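Local structure of uncharacterized protein (Desulfovibrio piger ATCC 29098, 4Z48) at residues D90-Y95 with R103-S108. The protein is of unknown function but belongs to the LolA-like family and, like its relatives, may bind lipid or another hydrophobic ligand. Numbering follows the deposited sequence.
Sequences DDMWVY and RRISGS
Asp-91 reaches Arg-104 through OD1, which takes a salt-bridge hydrogen bond from NH1 at 2.9 Å. The donor stands above the carboxylate plane, whereas OD1 lies close to the guanidinium plane, the two planes being turned 67° apart. OD2 of the same carboxylate is held by the hydroxyl of Tyr-83, so both oxygens have a partner. One residue on, selenomethionine Met-92 accepts the amide of Ile-105 at its carbonyl O (N to O 2.9 Å), and its own N donates to a water that also joins Arg-104 NH1 and Ile-105 O. Water thus stands in for a second direct bond, between Met-92 N and Ile-105 O. The two strands, 91-96 and 101-104, form an antiparallel beta hairpin of this LolA-like fold, with strand 77-82 pairing along the other side of 91-96. Trp-93 faces Arg-104 as a non-hydrogen-bonded pair. Arg-104 runs beside the indole, CG anti to the backbone N (chi1 174°), then bends at chi3; NH2 comes within 3.4 Å of Trp-93 CZ2, the ring and guanidinium planes inclined by 56°. His-241 and Trp-81 meet the indole edge-to-face. Val-94 and Arg-103 form a hydrogen-bonded pair, each N donating to the other's carbonyl O. On the sheet face of Val-94, its CG1 packs 3.8 Å from Ile-105 CD1, a methyl that also lies 4.1 Å from Met-92 SE.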
ATOM      1  N   ASP A  90      11.834  -5.799  -4.217  1.00 26.68           N
ATOM      2  CA  ASP A  90      10.574  -6.537  -4.210  1.00 24.94           C
ATOM      3  C   ASP A  90      10.287  -7.032  -5.603  1.00 27.87           C
ATOM      4  O   ASP A  90      10.524  -6.303  -6.579  1.00 29.81           O
ATOM      5  CB  ASP A  90       9.410  -5.657  -3.735  1.00 25.65           C
ATOM      6  CG  ASP A  90       9.355  -5.327  -2.252  1.00 34.26           C
ATOM      7  OD1 ASP A  90      10.259  -5.785  -1.491  1.00 30.08           O
ATOM      8  OD2 ASP A  90       8.398  -4.639  -1.842  1.00 42.38           O
ATOM      9  N   ASP A  91       9.840  -8.280  -5.698  1.00 23.05           N
ATOM     10  CA  ASP A  91       9.460  -8.936  -6.933  1.00 21.99           C
ATOM     11  C   ASP A  91       7.966  -8.738  -7.204  1.00 24.08           C
ATOM     12  O   ASP A  91       7.111  -8.852  -6.317  1.00 22.24           O
ATOM     13  CB  ASP A  91       9.808 -10.439  -6.878  1.00 23.84           C
ATOM     14  CG  ASP A  91      11.284 -10.760  -6.958  1.00 34.54           C
ATOM     15  OD1 ASP A  91      11.965 -10.185  -7.821  1.00 35.15           O
ATOM     16  OD2 ASP A  91      11.749 -11.612  -6.172  1.00 35.43           O
HETATM   17  N   MSE A  92       7.651  -8.455  -8.433  1.00 19.10           N
HETATM   18  CA  MSE A  92       6.270  -8.255  -8.814  1.00 17.50           C
HETATM   19  C   MSE A  92       6.052  -8.737 -10.243  1.00 22.48           C
HETATM   20  O   MSE A  92       6.896  -8.521 -11.135  1.00 20.99           O
HETATM   21  CB  MSE A  92       5.884  -6.779  -8.678  1.00 18.11           C
HETATM   22  CG  MSE A  92       4.449  -6.477  -9.052  1.00 24.01           C
HETATM   23 SE   MSE A  92       4.015  -4.605  -8.774  0.75 32.74          SE
HETATM   24  CE  MSE A  92       4.252  -4.506  -6.956  1.00 29.47           C
ATOM     25  N   TRP A  93       4.926  -9.396 -10.432  1.00 21.94           N
ATOM     26  CA  TRP A  93       4.484  -9.886 -11.731  1.00 21.94           C
ATOM     27  C   TRP A  93       2.985  -9.657 -11.933  1.00 22.91           C
ATOM     28  O   TRP A  93       2.200  -9.656 -10.981  1.00 19.95           O
ATOM     29  CB  TRP A  93       4.765 -11.377 -11.872  1.00 22.59           C
ATOM     30  CG  TRP A  93       6.203 -11.783 -11.741  1.00 24.48           C
ATOM     31  CD1 TRP A  93       7.094 -11.973 -12.753  1.00 27.64           C
ATOM     32  CD2 TRP A  93       6.857 -12.207 -10.541  1.00 24.72           C
ATOM     33  NE1 TRP A  93       8.280 -12.464 -12.255  1.00 26.71           N
ATOM     34  CE2 TRP A  93       8.158 -12.633 -10.902  1.00 28.59           C
ATOM     35  CE3 TRP A  93       6.466 -12.281  -9.190  1.00 25.75           C
ATOM     36  CZ2 TRP A  93       9.065 -13.137  -9.964  1.00 28.26           C
ATOM     37  CZ3 TRP A  93       7.361 -12.783  -8.266  1.00 27.92           C
ATOM     38  CH2 TRP A  93       8.650 -13.190  -8.650  1.00 28.92           C
ATOM     39  N   VAL A  94       2.596  -9.497 -13.181  1.00 19.08           N
ATOM     40  CA  VAL A  94       1.183  -9.357 -13.548  1.00 18.41           C
ATOM     41  C   VAL A  94       0.860 -10.382 -14.629  1.00 22.84           C
ATOM     42  O   VAL A  94       1.628 -10.499 -15.586  1.00 21.05           O
ATOM     43  CB  VAL A  94       0.784  -7.904 -14.000  1.00 21.82           C
ATOM     44  CG1 VAL A  94       1.633  -7.401 -15.177  1.00 21.82           C
ATOM     45  CG2 VAL A  94      -0.717  -7.800 -14.327  1.00 21.60           C
ATOM     46  N   TYR A  95      -0.254 -11.137 -14.453  1.00 20.99           N
ATOM     47  CA  TYR A  95      -0.848 -11.990 -15.485  1.00 21.61           C
ATOM     48  C   TYR A  95      -1.941 -11.145 -16.175  1.00 24.46           C
ATOM     49  O   TYR A  95      -2.857 -10.662 -15.500  1.00 21.44           O
ATOM     50  CB  TYR A  95      -1.404 -13.303 -14.914  1.00 22.72           C
ATOM     51  CG  TYR A  95      -2.193 -14.076 -15.944  1.00 25.64           C
ATOM     52  CD1 TYR A  95      -1.556 -14.923 -16.848  1.00 27.34           C
ATOM     53  CD2 TYR A  95      -3.573 -13.907 -16.065  1.00 27.49           C
ATOM     54  CE1 TYR A  95      -2.268 -15.577 -17.852  1.00 28.85           C
ATOM     55  CE2 TYR A  95      -4.296 -14.569 -17.056  1.00 29.25           C
ATOM     56  CZ  TYR A  95      -3.642 -15.420 -17.931  1.00 35.96           C
ATOM     57  OH  TYR A  95      -4.349 -16.080 -18.901  1.00 37.49           O
ATOM     58  N   ARG A 103       4.046 -10.794 -17.088  1.00 23.24           N
ATOM     59  CA  ARG A 103       5.083  -9.772 -17.276  1.00 24.17           C
ATOM     60  C   ARG A 103       5.604  -9.356 -15.899  1.00 24.12           C
ATOM     61  O   ARG A 103       4.798  -9.153 -15.006  1.00 22.41           O
ATOM     62  CB  ARG A 103       4.515  -8.542 -18.027  1.00 29.73           C
ATOM     63  CG  ARG A 103       5.515  -7.382 -18.188  1.00 41.76           C
ATOM     64  CD  ARG A 103       4.976  -6.164 -18.937  1.00 48.09           C
ATOM     65  NE  ARG A 103       4.004  -5.357 -18.178  1.00 53.54           N
ATOM     66  CZ  ARG A 103       4.304  -4.435 -17.257  1.00 61.60           C
ATOM     67  NH1 ARG A 103       5.571  -4.246 -16.876  1.00 36.08           N
ATOM     68  NH2 ARG A 103       3.341  -3.730 -16.679  1.00 47.75           N
ATOM     69  N   ARG A 104       6.922  -9.226 -15.755  1.00 21.65           N
ATOM     70  CA  ARG A 104       7.564  -8.766 -14.531  1.00 20.42           C
ATOM     71  C   ARG A 104       7.442  -7.253 -14.503  1.00 24.49           C
ATOM     72  O   ARG A 104       7.627  -6.608 -15.543  1.00 24.03           O
ATOM     73  CB  ARG A 104       9.063  -9.192 -14.519  1.00 21.30           C
ATOM     74  CG  ARG A 104       9.789  -8.604 -13.320  1.00 24.17           C
ATOM     75  CD  ARG A 104      11.271  -8.912 -13.300  1.00 29.12           C
ATOM     76  NE  ARG A 104      11.548 -10.292 -12.886  1.00 33.30           N
ATOM     77  CZ  ARG A 104      11.607 -10.721 -11.627  1.00 43.37           C
ATOM     78  NH1 ARG A 104      11.346  -9.892 -10.617  1.00 34.95           N
ATOM     79  NH2 ARG A 104      11.894 -11.986 -11.366  1.00 29.88           N
ATOM     80  N   ILE A 105       7.136  -6.679 -13.338  1.00 21.90           N
ATOM     81  CA  ILE A 105       7.129  -5.224 -13.154  1.00 21.68           C
ATOM     82  C   ILE A 105       8.320  -4.910 -12.277  1.00 24.51           C
ATOM     83  O   ILE A 105       8.347  -5.271 -11.087  1.00 24.11           O
ATOM     84  CB  ILE A 105       5.814  -4.649 -12.593  1.00 23.39           C
ATOM     85  CG1 ILE A 105       4.630  -4.958 -13.502  1.00 23.18           C
ATOM     86  CG2 ILE A 105       5.955  -3.139 -12.324  1.00 24.30           C
ATOM     87  CD1 ILE A 105       3.265  -4.888 -12.799  1.00 30.84           C
ATOM     88  N   SER A 106       9.338  -4.275 -12.864  1.00 20.30           N
ATOM     89  CA  SER A 106      10.545  -3.966 -12.112  1.00 20.88           C
ATOM     90  C   SER A 106      11.095  -2.612 -12.506  1.00 26.40           C
ATOM     91  O   SER A 106      10.674  -2.041 -13.518  1.00 24.60           O
ATOM     92  CB  SER A 106      11.576  -5.068 -12.346  1.00 25.01           C
ATOM     93  OG  SER A 106      12.059  -5.052 -13.676  1.00 32.71           O
ATOM     94  N   GLY A 107      12.083  -2.132 -11.740  1.00 26.32           N
ATOM     95  CA  GLY A 107      12.719  -0.850 -12.007  1.00 27.18           C
ATOM     96  C   GLY A 107      11.708   0.283 -12.029  1.00 27.65           C
ATOM     97  O   GLY A 107      10.772   0.294 -11.231  1.00 26.15           O
ATOM     98  N   SER A 108      11.835   1.171 -13.018  1.00 27.69           N
ATOM     99  CA  SER A 108      10.965   2.339 -13.182  1.00 27.60           C
ATOM    100  C   SER A 108       9.517   1.943 -13.523  1.00 29.58           C
ATOM    101  O   SER A 108       8.610   2.760 -13.359  1.00 28.33           O
ATOM    102  CB  SER A 108      11.533   3.264 -14.255  1.00 29.81           C
ATOM    103  OG  SER A 108      11.478   2.616 -15.510  1.00 34.63           O
TER
HETATM  104  O   HOH W   1       9.860  -7.539 -10.169  1.00 16.53           O